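TudS (Uncultured bacterium, PDB 6Z96) removes sulfur from thiouracil without net redox chemistry, using a [4Fe-4S] cluster that probably takes up the released sulfur as a [4Fe-5S] intermediate. Local coordinates at residues Q21-V26 and L96-S101; S27-A32 and E144-L149; C43-G48 and T52-A57; L82-C87 and R130-Q135; G107-G112 and V117-E122. All coordinates share one frame; numbering follows the deposited sequence.

Contact 1. Residues Q21-V26 and L96-S101; sequences QSKGIV and LLKEGS. With SF4 (iron/sulfur cluster), chain C.
Lys-23 and Lys-98 touch through methylene groups, and the flat groups beside them both belong to 96-101. One is the carbonyl of Glu-99, whose oxygen receives Lys-98 NZ at 2.8 Å, the donor tilted 21° from the carbonyl plane. The other is the Glu-99 carboxylate: Gly-100 N donates to Glu-99 OE1 on its anti lone pair. Across the segments Lys-23 CG lies 3.8 Å from Lys-98 CE, and the two side chains cross obliquely. Bends at chi2 and chi4 of Lys-98 swing CE to Lys-23 and turn the ammonium back to Glu-99 O. Its CB meanwhile rests 3.6 Å from SF4 S3, a double task that suits a long, flexible residue. Lys-23 NZ and Lys-98 NZ are 5.8 Å apart, and a salt bridge from Lys-98 to Glu-139 probably eases their like charges. Ile-25 CD1 meets Leu-96 CD2 at 4.5 Å, two branched apolar chains suited to this more buried end. A type II turn follows, with Gly-100 at the positive phi that glycine readily adopts at the third position, and Ser-101 OG comes to 3.5 Å from SF4 S3. Leu-96 closes strand 94-96 of the parallel sheet and touches Val-7 of strand 5-8 and Leu-142 of helix 142-151, while 21-26 is the irregular loop leading to helix 28-35, tied by backbone bonds to Cys-10 and Leu-11.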
# COMPACT_ATOMS: atom_id res chain seq x y z
N GLN A 21 0.32 -9.92 11.87
CA GLN A 21 1.63 -9.32 12.19
C GLN A 21 1.70 -7.85 11.68
O GLN A 21 0.76 -7.33 11.09
CB GLN A 21 2.77 -10.13 11.55
CG GLN A 21 2.96 -11.51 12.14
CD GLN A 21 4.25 -12.11 11.64
OE1 GLN A 21 4.47 -12.28 10.43
NE2 GLN A 21 5.15 -12.43 12.57
N SER A 22 2.84 -7.20 11.86
CA SER A 22 3.09 -5.87 11.36
C SER A 22 4.39 -5.91 10.55
O SER A 22 5.16 -6.86 10.62
CB SER A 22 3.19 -4.88 12.51
OG SER A 22 4.16 -5.33 13.45
N LYS A 23 4.62 -4.87 9.76
CA LYS A 23 5.83 -4.75 8.95
C LYS A 23 6.45 -3.41 9.27
O LYS A 23 6.83 -2.64 8.37
CB LYS A 23 5.45 -4.81 7.45
CG LYS A 23 4.92 -6.17 7.03
CD LYS A 23 6.03 -7.22 7.15
CE LYS A 23 5.69 -8.54 6.49
NZ LYS A 23 6.76 -9.55 6.73
N GLY A 24 6.53 -3.10 10.56
CA GLY A 24 7.03 -1.82 11.01
C GLY A 24 8.46 -1.66 10.56
O GLY A 24 9.28 -2.56 10.77
N ILE A 25 8.74 -0.57 9.85
CA ILE A 25 10.09 -0.34 9.37
C ILE A 25 10.83 0.67 10.24
O ILE A 25 10.22 1.56 10.84
CB ILE A 25 10.12 0.02 7.87
CG1 ILE A 25 9.15 1.17 7.57
CG2 ILE A 25 9.80 -1.24 7.04
CD1 ILE A 25 8.90 1.51 6.04
N VAL A 26 12.14 0.50 10.33
CA VAL A 26 12.96 1.35 11.15
C VAL A 26 13.42 2.47 10.26
O VAL A 26 14.15 2.24 9.30
CB VAL A 26 14.14 0.57 11.75
CG1 VAL A 26 14.97 1.49 12.63
CG2 VAL A 26 13.62 -0.64 12.54
N LEU A 96 3.56 5.50 0.15
CA LEU A 96 4.61 4.58 0.57
C LEU A 96 3.86 3.29 0.89
O LEU A 96 3.20 3.21 1.92
CB LEU A 96 5.33 5.10 1.81
CG LEU A 96 6.28 4.13 2.51
CD1 LEU A 96 7.33 3.57 1.56
CD2 LEU A 96 6.95 4.80 3.73
N LEU A 97 3.95 2.31 0.00
CA LEU A 97 3.18 1.08 0.15
C LEU A 97 4.06 -0.14 0.27
O LEU A 97 5.15 -0.18 -0.28
CB LEU A 97 2.20 0.93 -1.03
CG LEU A 97 1.21 2.08 -1.23
CD1 LEU A 97 0.20 1.72 -2.38
CD2 LEU A 97 0.42 2.42 0.04
N LYS A 98 3.56 -1.17 0.97
CA LYS A 98 4.30 -2.40 1.23
C LYS A 98 4.56 -3.26 -0.01
O LYS A 98 3.65 -3.69 -0.70
CB LYS A 98 3.54 -3.23 2.30
CG LYS A 98 4.14 -4.60 2.59
CD LYS A 98 5.44 -4.46 3.39
CE LYS A 98 6.17 -5.80 3.43
NZ LYS A 98 6.95 -6.03 2.17
N GLU A 99 5.83 -3.60 -0.24
CA GLU A 99 6.21 -4.39 -1.41
C GLU A 99 5.67 -5.83 -1.35
O GLU A 99 5.53 -6.40 -0.27
CB GLU A 99 7.75 -4.40 -1.54
CG GLU A 99 8.25 -4.99 -2.85
CD GLU A 99 7.73 -4.29 -4.09
OE1 GLU A 99 6.53 -4.48 -4.43
OE2 GLU A 99 8.53 -3.60 -4.77
N GLY A 100 5.35 -6.37 -2.53
CA GLY A 100 4.95 -7.76 -2.70
C GLY A 100 3.49 -8.07 -2.49
O GLY A 100 3.05 -9.16 -2.83
N SER A 101 2.75 -7.12 -1.93
CA SER A 101 1.35 -7.36 -1.57
C SER A 101 0.40 -7.34 -2.79
O SER A 101 0.58 -6.52 -3.71
CB SER A 101 0.92 -6.29 -0.56
OG SER A 101 -0.48 -6.09 -0.48
FE1 SF4 C . -1.54 -5.76 3.51
FE2 SF4 C . -0.12 -3.79 4.71
FE3 SF4 C . -2.86 -3.59 4.59
FE4 SF4 C . -1.33 -3.25 2.33
S1 SF4 C . -1.40 -1.92 4.23
S2 SF4 C . -3.25 -4.46 2.48
S3 SF4 C . 0.36 -4.80 2.70
S4 SF4 C . -1.60 -5.15 5.75

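Contact 2. Residues S27-A32 and E144-L149; sequences SNWLDA and ELALAL
Leu-145 is the first residue of 144-149 to meet Trp-29: its CD2 stands 3.7 Å from Trp-29 CH2, the two side chains crossing at about a right angle. Ala-146 comes next and lies over a face of the indole. Its CB is 3.6 Å from the centroid of the five-membered ring and 20° off the normal, a CH-pi contact, and it comes within 3.4 Å of Trp-29 CE2. A methyl suits so close an approach, where a bulkier group would probably not fit without some shift. The backbone of Ala-146 contributes too: its O accepts from a water that in turn accepts from Trp-29 NE1 at 2.9 Å, giving the one polar atom of the indole a partner. A turn on from Leu-145, Leu-149 sends CD2 to the ring edge, 3.9 Å from Trp-29 CZ2. A chi1 of 172° swings the indole across to all three. Its helix is started by Ser-27, whose OG caps Leu-30 N at 3.0 Å. The helix axes cross at 44°, and their 11.4 Å separation is bridged by the broad indole. Helix 142-151 packs on the parallel sheet, Leu-145 and Leu-149 reaching Ile-5 of strand 5-8 and Phe-94 of strand 94-96, and helix 28-35 packs against it through Trp-29.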
# COMPACT_ATOMS: atom_id res chain seq x y z
N SER A 27 12.94 3.67 10.53
CA SER A 27 13.25 4.82 9.71
C SER A 27 13.08 6.08 10.51
O SER A 27 11.95 6.44 10.87
CB SER A 27 12.35 4.85 8.48
OG SER A 27 12.47 6.06 7.77
N ASN A 28 14.18 6.80 10.75
CA ASN A 28 14.10 8.08 11.46
C ASN A 28 13.26 9.09 10.66
O ASN A 28 12.50 9.88 11.22
CB ASN A 28 15.50 8.65 11.69
CG ASN A 28 16.34 7.82 12.63
OD1 ASN A 28 15.81 7.12 13.50
ND2 ASN A 28 17.66 7.86 12.48
N TRP A 29 13.40 9.07 9.33
CA TRP A 29 12.66 9.96 8.46
C TRP A 29 11.15 9.70 8.58
O TRP A 29 10.39 10.65 8.75
CB TRP A 29 13.14 9.81 7.00
CG TRP A 29 12.30 10.57 6.02
CD1 TRP A 29 12.38 11.90 5.72
CD2 TRP A 29 11.24 10.03 5.21
NE1 TRP A 29 11.41 12.23 4.81
CE2 TRP A 29 10.70 11.10 4.47
CE3 TRP A 29 10.70 8.75 5.04
CZ2 TRP A 29 9.61 10.93 3.61
CZ3 TRP A 29 9.63 8.59 4.18
CH2 TRP A 29 9.09 9.67 3.49
N LEU A 30 10.72 8.44 8.48
CA LEU A 30 9.29 8.12 8.54
C LEU A 30 8.75 8.44 9.93
O LEU A 30 7.65 8.97 10.04
CB LEU A 30 9.04 6.65 8.18
CG LEU A 30 7.56 6.24 8.13
CD1 LEU A 30 6.76 7.10 7.14
CD2 LEU A 30 7.44 4.80 7.73
N ASP A 31 9.54 8.21 10.99
CA ASP A 31 9.12 8.55 12.35
C ASP A 31 8.86 10.04 12.48
O ASP A 31 7.84 10.45 13.03
CB ASP A 31 10.20 8.13 13.38
CG ASP A 31 10.30 6.64 13.62
OD1 ASP A 31 9.44 5.88 13.10
OD2 ASP A 31 11.25 6.22 14.33
N ALA A 32 9.78 10.87 11.93
CA ALA A 32 9.65 12.32 11.98
C ALA A 32 8.42 12.78 11.20
O ALA A 32 7.68 13.66 11.65
CB ALA A 32 10.91 12.97 11.42
N GLU A 144 14.40 7.78 -2.19
CA GLU A 144 13.76 8.38 -3.35
C GLU A 144 12.45 9.09 -2.96
O GLU A 144 12.16 10.20 -3.44
CB GLU A 144 13.52 7.28 -4.41
CG GLU A 144 14.79 6.66 -4.96
CD GLU A 144 15.32 5.39 -4.30
OE1 GLU A 144 15.18 5.24 -3.06
OE2 GLU A 144 15.94 4.57 -5.02
N LEU A 145 11.63 8.45 -2.10
CA LEU A 145 10.38 9.07 -1.66
C LEU A 145 10.68 10.33 -0.84
O LEU A 145 10.05 11.39 -1.03
CB LEU A 145 9.59 8.04 -0.81
CG LEU A 145 8.41 8.62 -0.04
CD1 LEU A 145 7.36 9.25 -0.99
CD2 LEU A 145 7.76 7.55 0.83
N ALA A 146 11.63 10.24 0.10
CA ALA A 146 11.96 11.37 0.95
C ALA A 146 12.45 12.56 0.12
O ALA A 146 12.05 13.68 0.38
CB ALA A 146 13.02 10.97 1.96
N LEU A 147 13.23 12.28 -0.93
CA LEU A 147 13.69 13.35 -1.82
C LEU A 147 12.51 13.95 -2.57
O LEU A 147 12.36 15.17 -2.58
CB LEU A 147 14.73 12.83 -2.81
CG LEU A 147 15.18 13.93 -3.79
CD1 LEU A 147 15.91 15.04 -3.06
CD2 LEU A 147 15.97 13.38 -4.94
N ALA A 148 11.64 13.12 -3.17
CA ALA A 148 10.49 13.60 -3.94
C ALA A 148 9.61 14.50 -3.11
O ALA A 148 9.20 15.57 -3.56
CB ALA A 148 9.69 12.42 -4.51
N LEU A 149 9.39 14.13 -1.85
CA LEU A 149 8.60 14.94 -0.94
C LEU A 149 9.33 16.25 -0.55
O LEU A 149 8.70 17.29 -0.44
CB LEU A 149 8.26 14.08 0.30
CG LEU A 149 7.22 14.61 1.24
CD1 LEU A 149 5.88 14.76 0.54
CD2 LEU A 149 7.06 13.68 2.44
O HOH W 1 11.15 14.43 2.91

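Contact 3. Residues C43-G48 and T52-A57; sequences CPEVAG and TPRPPA. With SF4 (iron/sulfur cluster), chain C; EDO (1,2-ethanediol), chain E.
Glu-45 and Arg-54 form a salt bridge gripped through one carboxylate oxygen. Arg-54 NE donates to Glu-45 OE1 at 2.8 Å with an N-H...O angle of 161°, entering on the anti lone pair, while NH2 of the same guanidinium adds a weak bond to that oxygen. OE1 therefore sits at the edge of the guanidinium, in its plane, yet the carboxylate plane stands 90° to it. Glu-45 OE2 is bonded instead to Ser-103 OG. An ethanediol molecule, probably from the crystallisation liquor, also donates to Glu-45 OE1, through its O1, and from its O2 to Pro-55 O. Metal binding comes from Cys-43, whose SG binds the cluster iron FE3 at 2.3 Å. The same sulfur, placed beside its own carbonyl carbon by a chi1 of 172°, N-caps helix 44-47 by accepting from Val-46 N at 3.5 Å, so the helix start and the cluster ligand fix one another. Van der Waals contact is slight: the Val-46 CG2 methyl lies 3.6 Å from the Thr-52 hydroxyl OG1. Further bonds from Arg-54 NH1 to Pro-51 O and from NH2 to Val-16 O fix the rotation of the guanidinium, with SF4 S4 near its plane and 3.7 Å from NH2. Glu-45 CD packs 3.4 Å from SF4 S2. Because Glu-45 and Arg-54 both touch the bound hydrogen sulfide, their bridge forms part of the sulfur-binding pocket, and such a fixed acid-guanidinium pair beside the cluster is consistent with positioning the substrate or the released sulfur there.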
# COMPACT_ATOMS: atom_id res chain seq x y z
N CYS A 43 -4.93 0.95 5.31
CA CYS A 43 -4.79 -0.46 4.90
C CYS A 43 -5.93 -0.74 3.94
O CYS A 43 -7.07 -0.86 4.37
CB CYS A 43 -4.86 -1.42 6.09
SG CYS A 43 -4.92 -3.15 5.56
N PRO A 44 -5.65 -0.93 2.65
CA PRO A 44 -6.73 -1.18 1.69
C PRO A 44 -7.56 -2.42 2.00
O PRO A 44 -8.77 -2.40 1.78
CB PRO A 44 -5.99 -1.36 0.35
CG PRO A 44 -4.67 -0.58 0.54
CD PRO A 44 -4.33 -0.75 2.00
N GLU A 45 -6.93 -3.50 2.49
CA GLU A 45 -7.70 -4.72 2.72
C GLU A 45 -8.67 -4.58 3.87
O GLU A 45 -9.82 -5.02 3.76
CB GLU A 45 -6.80 -5.94 2.85
CG GLU A 45 -6.22 -6.23 1.49
CD GLU A 45 -5.03 -7.18 1.47
OE1 GLU A 45 -4.96 -8.04 2.38
OE2 GLU A 45 -4.20 -7.10 0.54
N VAL A 46 -8.23 -3.95 4.96
CA VAL A 46 -9.12 -3.73 6.10
C VAL A 46 -10.18 -2.68 5.71
O VAL A 46 -11.37 -2.87 6.00
CB VAL A 46 -8.32 -3.30 7.34
CG1 VAL A 46 -9.24 -2.81 8.44
CG2 VAL A 46 -7.46 -4.47 7.83
N ALA A 47 -9.78 -1.62 4.97
CA ALA A 47 -10.77 -0.60 4.56
C ALA A 47 -11.83 -1.22 3.65
O ALA A 47 -13.01 -0.83 3.72
CB ALA A 47 -10.06 0.54 3.82
N GLY A 48 -11.42 -2.20 2.84
CA GLY A 48 -12.29 -2.89 1.89
C GLY A 48 -13.23 -3.90 2.53
O GLY A 48 -14.08 -4.47 1.84
N THR A 52 -8.98 -9.46 10.07
CA THR A 52 -7.58 -9.68 10.42
C THR A 52 -7.58 -10.71 11.55
O THR A 52 -8.11 -10.43 12.62
CB THR A 52 -6.94 -8.40 10.92
OG1 THR A 52 -7.08 -7.39 9.91
CG2 THR A 52 -5.46 -8.61 11.20
N PRO A 53 -7.05 -11.92 11.34
CA PRO A 53 -6.36 -12.42 10.16
C PRO A 53 -7.30 -12.74 9.00
O PRO A 53 -8.52 -12.75 9.13
CB PRO A 53 -5.67 -13.69 10.70
CG PRO A 53 -6.72 -14.22 11.68
CD PRO A 53 -7.13 -12.97 12.40
N ARG A 54 -6.70 -13.01 7.84
CA ARG A 54 -7.43 -13.35 6.63
C ARG A 54 -6.52 -14.26 5.81
O ARG A 54 -5.30 -14.23 5.98
CB ARG A 54 -7.85 -12.08 5.86
CG ARG A 54 -6.70 -11.15 5.57
CD ARG A 54 -7.23 -9.84 5.01
NE ARG A 54 -6.14 -8.87 4.81
CZ ARG A 54 -5.62 -8.12 5.78
NH1 ARG A 54 -6.08 -8.21 7.03
NH2 ARG A 54 -4.61 -7.30 5.51
N PRO A 55 -7.09 -15.10 4.95
CA PRO A 55 -6.23 -16.04 4.20
C PRO A 55 -5.35 -15.28 3.23
O PRO A 55 -5.76 -14.25 2.68
CB PRO A 55 -7.23 -16.92 3.44
CG PRO A 55 -8.58 -16.60 3.96
CD PRO A 55 -8.52 -15.26 4.62
N PRO A 56 -4.17 -15.84 2.90
CA PRO A 56 -3.34 -15.21 1.86
C PRO A 56 -4.08 -15.16 0.54
O PRO A 56 -4.91 -16.03 0.25
CB PRO A 56 -2.14 -16.16 1.74
CG PRO A 56 -2.13 -16.96 3.00
CD PRO A 56 -3.55 -17.07 3.45
N ALA A 57 -3.84 -14.12 -0.22
CA ALA A 57 -4.49 -13.97 -1.53
C ALA A 57 -3.49 -13.53 -2.54
O ALA A 57 -2.47 -12.90 -2.21
CB ALA A 57 -5.63 -12.97 -1.44
FE1 SF4 C . -1.54 -5.76 3.51
FE2 SF4 C . -0.12 -3.79 4.71
FE3 SF4 C . -2.86 -3.59 4.59
FE4 SF4 C . -1.33 -3.25 2.33
S1 SF4 C . -1.40 -1.92 4.23
S2 SF4 C . -3.25 -4.46 2.48
S3 SF4 C . 0.36 -4.80 2.70
S4 SF4 C . -1.60 -5.15 5.75
C1 EDO E . -5.07 -11.20 2.07
O1 EDO E . -4.22 -10.47 1.20
C2 EDO E . -6.49 -11.12 1.66
O2 EDO E . -7.32 -12.07 2.33

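Contact 4. Residues L82-C87 and R130-Q135; sequences LALGLC and RRHGIQ
Leu-84 leaves its helix with CG anti to the backbone N (chi1 176°), which spreads its two methyls against His-132 and Ile-134. His-132 is turned the other way, its CG opposite the carbonyl carbon (chi1 -70°), and so presents the flat of its imidazole. Leu-84 CD2 sits over the centre of that ring, 3.6 Å from the centroid and only 4° off the normal, an almost ideally placed CH-pi contact. The second methyl, CD1, lies 3.7 Å from His-132 CB and 3.9 Å from Ile-134 CD1, so the branched leucine fills both positions with one side chain. One turn on, Cys-87 adds its CB at 3.6 Å from Ile-134 CD1; a small residue suits a place where the isoleucine comes so near the helix. With an alanine in place of Leu-84 both methyls are gone, and the imidazole would probably lose its partner over the face and be set freer to turn, while a gap opened beside Ile-134 CD1. No hydrogen bond crosses between the segments; apolar packing and the CH-pi contact join them. Ile-134 can face back toward helix 73-90 because Gly-133, at positive phi, is the C-prime residue of a Schellman motif: Gly-133 N bonds to Arg-130 O at 3.1 Å, and Ile-134 N to Leu-129 O. Helix 124-131 thus ends and the chain turns into strand 135-137, a helix-to-strand step of a beta-alpha-beta crossover in a parallel alpha/beta fold, with helix 73-90 packed beside helix 124-131 and against Ile-6 and Phe-42 of the sheet.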
# COMPACT_ATOMS: atom_id res chain seq x y z
N LEU A 82 -10.98 3.43 -1.97
CA LEU A 82 -10.96 4.24 -0.75
C LEU A 82 -9.58 4.88 -0.55
O LEU A 82 -9.49 6.02 -0.06
CB LEU A 82 -11.35 3.38 0.45
CG LEU A 82 -12.82 3.05 0.47
CD1 LEU A 82 -13.10 1.96 1.51
CD2 LEU A 82 -13.66 4.31 0.78
N ALA A 83 -8.50 4.19 -0.95
CA ALA A 83 -7.15 4.80 -0.86
C ALA A 83 -7.09 6.02 -1.79
O ALA A 83 -6.62 7.09 -1.38
CB ALA A 83 -6.08 3.79 -1.26
N LEU A 84 -7.62 5.88 -3.00
CA LEU A 84 -7.66 7.00 -3.95
C LEU A 84 -8.51 8.14 -3.39
O LEU A 84 -8.11 9.30 -3.48
CB LEU A 84 -8.25 6.51 -5.29
CG LEU A 84 -8.43 7.61 -6.33
CD1 LEU A 84 -7.09 8.18 -6.74
CD2 LEU A 84 -9.17 7.10 -7.55
N GLY A 85 -9.66 7.81 -2.79
CA GLY A 85 -10.54 8.82 -2.20
C GLY A 85 -9.86 9.61 -1.11
O GLY A 85 -10.05 10.83 -1.02
N LEU A 86 -9.05 8.94 -0.27
CA LEU A 86 -8.33 9.63 0.79
C LEU A 86 -7.28 10.57 0.18
O LEU A 86 -7.14 11.71 0.62
CB LEU A 86 -7.67 8.61 1.73
CG LEU A 86 -6.83 9.18 2.84
CD1 LEU A 86 -7.70 9.95 3.81
CD2 LEU A 86 -6.08 8.09 3.58
N CYS A 87 -6.57 10.09 -0.86
CA CYS A 87 -5.57 10.94 -1.53
C CYS A 87 -6.21 12.16 -2.16
O CYS A 87 -5.66 13.25 -2.04
CB CYS A 87 -4.80 10.14 -2.57
SG CYS A 87 -3.69 8.90 -1.85
N ARG A 130 -1.42 4.83 -9.26
CA ARG A 130 -0.54 5.23 -10.38
C ARG A 130 -1.35 5.72 -11.58
O ARG A 130 -0.96 6.68 -12.24
CB ARG A 130 0.40 4.09 -10.77
CG ARG A 130 1.52 3.94 -9.76
CD ARG A 130 2.48 2.82 -10.13
NE ARG A 130 3.70 2.89 -9.32
CZ ARG A 130 4.52 1.87 -9.12
NH1 ARG A 130 4.26 0.68 -9.65
NH2 ARG A 130 5.61 2.02 -8.36
N ARG A 131 -2.49 5.07 -11.86
CA ARG A 131 -3.41 5.44 -12.95
C ARG A 131 -4.00 6.84 -12.76
O ARG A 131 -4.41 7.49 -13.73
CB ARG A 131 -4.52 4.38 -12.96
CG ARG A 131 -5.64 4.54 -13.90
CD ARG A 131 -6.40 3.21 -13.97
NE ARG A 131 -7.69 3.44 -14.61
CZ ARG A 131 -7.89 3.41 -15.92
NH1 ARG A 131 -6.89 3.11 -16.75
NH2 ARG A 131 -9.09 3.66 -16.42
N HIS A 132 -4.07 7.31 -11.51
CA HIS A 132 -4.56 8.64 -11.18
C HIS A 132 -3.45 9.64 -10.85
O HIS A 132 -3.71 10.67 -10.23
CB HIS A 132 -5.61 8.55 -10.07
CG HIS A 132 -6.90 7.94 -10.53
ND1 HIS A 132 -7.99 8.73 -10.88
CD2 HIS A 132 -7.22 6.64 -10.74
CE1 HIS A 132 -8.93 7.89 -11.28
NE2 HIS A 132 -8.52 6.62 -11.22
N GLY A 133 -2.22 9.35 -11.26
CA GLY A 133 -1.11 10.29 -11.12
C GLY A 133 -0.39 10.35 -9.79
O GLY A 133 0.39 11.28 -9.55
N ILE A 134 -0.69 9.40 -8.89
CA ILE A 134 -0.04 9.38 -7.58
C ILE A 134 1.20 8.51 -7.70
O ILE A 134 1.13 7.41 -8.25
CB ILE A 134 -1.05 8.87 -6.53
CG1 ILE A 134 -2.18 9.92 -6.37
CG2 ILE A 134 -0.38 8.55 -5.20
CD1 ILE A 134 -3.48 9.36 -5.88
N GLN A 135 2.35 9.02 -7.23
CA GLN A 135 3.58 8.25 -7.31
C GLN A 135 3.63 7.30 -6.12
O GLN A 135 3.44 7.72 -4.98
CB GLN A 135 4.80 9.17 -7.26
CG GLN A 135 4.87 10.09 -8.47
CD GLN A 135 6.10 10.95 -8.37
OE1 GLN A 135 6.03 12.18 -8.25
NE2 GLN A 135 7.25 10.31 -8.38

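Contact 5. Residues G107-G112 and V117-E122; sequences GRIYNG and VSMAGE
Gly-107 opens the pairing with Gly-121, its O accepting Gly-121 N at 3.2 Å from a donor lying 57° out of the carbonyl plane. Arg-108 and Ala-120 form a non-hydrogen-bonded pair whose side chains diverge; in the conformer described, the guanidinium reaches Ser-118 OG through a water. Ile-109 pairs with Met-119 by two backbone bonds, Ile-109 N to Met-119 O at 3.0 Å and Met-119 N to Ile-109 O at 2.9 Å, both nearly along the C=O axis. Its CG1 stands between the backbone N and the carbonyl carbon (chi1 53°), which brings CD1 to 3.8 Å from Met-119 CE while CG2 lies 3.5 Å from Glu-122 C. A serine in place of Ile-109 lacks CG1, CG2 and CD1 of the isoleucine, and would probably leave Met-119 CE without its mate and a gap beside Glu-122. Glycine suits position 121, since a CB there would clash with Ile-109 CG1. Tyr-110 turns a ring face to Ser-118, whose OG lies above the plane, toward the rim, 3.5 Å from Tyr-110 CE1. Asn-111 ends the pairing, its N bonded to Val-117 O at 2.9 Å; its CB packs 3.8 Å from Met-119 SD, its ND2 is held by Glu-115, and a water links its OD1 to Val-117 N. Gly-112 then turns at positive phi. This antiparallel hairpin is therefore held chiefly by backbone bonds, with Ile-109 and Met-119 packing together on one side and Arg-108, Tyr-110 and Ser-118 on the other, as befits a surface element.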
# COMPACT_ATOMS: atom_id res chain seq x y z
N GLY A 107 6.63 -3.11 -7.18
CA GLY A 107 7.63 -3.65 -8.09
C GLY A 107 7.47 -5.15 -8.30
O GLY A 107 7.78 -5.67 -9.37
N ARG A 108 6.96 -5.85 -7.28
CA ARG A 108 6.74 -7.28 -7.40
C ARG A 108 5.47 -7.71 -6.68
O ARG A 108 4.99 -7.01 -5.78
CB ARG A 108 7.94 -8.08 -6.87
CG ARG A 108 8.26 -7.80 -5.42
CD ARG A 108 9.33 -8.72 -4.84
NE ARG A 108 9.81 -8.24 -3.54
CZ ARG A 108 9.20 -8.48 -2.38
NH1 ARG A 108 8.09 -9.20 -2.33
NH2 ARG A 108 9.71 -8.00 -1.25
N ILE A 109 4.92 -8.84 -7.10
CA ILE A 109 3.75 -9.46 -6.47
C ILE A 109 3.94 -10.97 -6.64
O ILE A 109 4.71 -11.42 -7.51
CB ILE A 109 2.40 -9.04 -7.14
CG1 ILE A 109 2.44 -9.28 -8.68
CG2 ILE A 109 1.96 -7.62 -6.78
CD1 ILE A 109 1.04 -9.10 -9.39
N TYR A 110 3.20 -11.78 -5.85
CA TYR A 110 3.21 -13.22 -6.07
C TYR A 110 2.47 -13.55 -7.36
O TYR A 110 1.60 -12.80 -7.79
CB TYR A 110 2.72 -13.99 -4.84
CG TYR A 110 3.75 -13.94 -3.73
CD1 TYR A 110 4.88 -14.75 -3.76
CD2 TYR A 110 3.65 -12.99 -2.72
CE1 TYR A 110 5.84 -14.69 -2.76
CE2 TYR A 110 4.62 -12.91 -1.72
CZ TYR A 110 5.71 -13.76 -1.74
OH TYR A 110 6.66 -13.71 -0.75
N ASN A 111 2.88 -14.64 -8.04
CA ASN A 111 2.42 -14.91 -9.38
C ASN A 111 1.03 -15.53 -9.56
O ASN A 111 0.69 -15.85 -10.70
CB ASN A 111 3.45 -15.77 -10.12
CG ASN A 111 3.52 -17.20 -9.64
OD1 ASN A 111 2.84 -17.62 -8.70
ND2 ASN A 111 4.38 -17.98 -10.30
N GLY A 112 0.25 -15.69 -8.49
CA GLY A 112 -1.10 -16.24 -8.63
C GLY A 112 -1.17 -17.76 -8.59
O GLY A 112 -2.27 -18.32 -8.63
N VAL A 117 6.34 -17.95 -5.50
CA VAL A 117 7.10 -17.37 -6.59
C VAL A 117 6.64 -15.95 -6.92
O VAL A 117 5.46 -15.74 -7.22
CB VAL A 117 7.04 -18.30 -7.83
CG1 VAL A 117 7.67 -17.62 -9.05
CG2 VAL A 117 7.74 -19.63 -7.53
N SER A 118 7.57 -15.00 -6.92
CA SER A 118 7.28 -13.61 -7.23
C SER A 118 7.54 -13.30 -8.70
O SER A 118 8.31 -13.98 -9.38
CB SER A 118 8.13 -12.68 -6.36
OG SER A 118 7.71 -12.74 -5.01
N MET A 119 6.90 -12.25 -9.18
CA MET A 119 7.08 -11.77 -10.53
C MET A 119 6.98 -10.24 -10.52
O MET A 119 6.46 -9.66 -9.56
CB MET A 119 6.02 -12.39 -11.45
CG MET A 119 4.62 -11.86 -11.21
SD MET A 119 3.44 -12.67 -12.30
CE MET A 119 2.08 -11.64 -12.07
N ALA A 120 7.42 -9.58 -11.61
CA ALA A 120 7.28 -8.13 -11.69
C ALA A 120 5.79 -7.82 -11.81
O ALA A 120 5.06 -8.51 -12.51
CB ALA A 120 8.03 -7.59 -12.91
N GLY A 121 5.35 -6.81 -11.07
CA GLY A 121 3.94 -6.44 -11.10
C GLY A 121 3.60 -5.48 -9.98
O GLY A 121 4.48 -4.97 -9.30
N GLU A 122 2.32 -5.19 -9.85
CA GLU A 122 1.88 -4.27 -8.82
C GLU A 122 0.56 -4.73 -8.23
O GLU A 122 -0.16 -5.50 -8.86
CB GLU A 122 1.78 -2.84 -9.37
CG GLU A 122 0.80 -2.67 -10.48
CD GLU A 122 0.99 -1.42 -11.33
OE1 GLU A 122 0.16 -1.22 -12.25
OE2 GLU A 122 1.95 -0.65 -11.10
O HOH W 2 6.24 -10.71 -4.05
O HOH W 3 3.17 -17.93 -6.00

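Contacts 1 and 3 both line the iron-sulfur cluster, their centres about 14 Å apart, and come together where Ser-101 OG lies 4.0 Å from Glu-45 OE2. The side chain of Arg-54, in contact 3, is about 3 Å from the bound H2S (hydrosulfuric acid). The side chain of Lys-98, in contact 1, is about 7 Å from the same H2S. Contact 1 also reaches outward: Leu-96 CB meets Leu-145 CD2 of contact 2 at 3.6 Å, and Glu-99 OE1 probably accepts from Gly-107 N of contact 5 at 3.1 Å. A 3.0 Å salt bridge, Arg-130 NH1 to Glu-122 OE2, ties contact 4 to contact 5. Contacts 2 and 3, with centres about 26 Å apart, lie on opposite sides of the chain's centre.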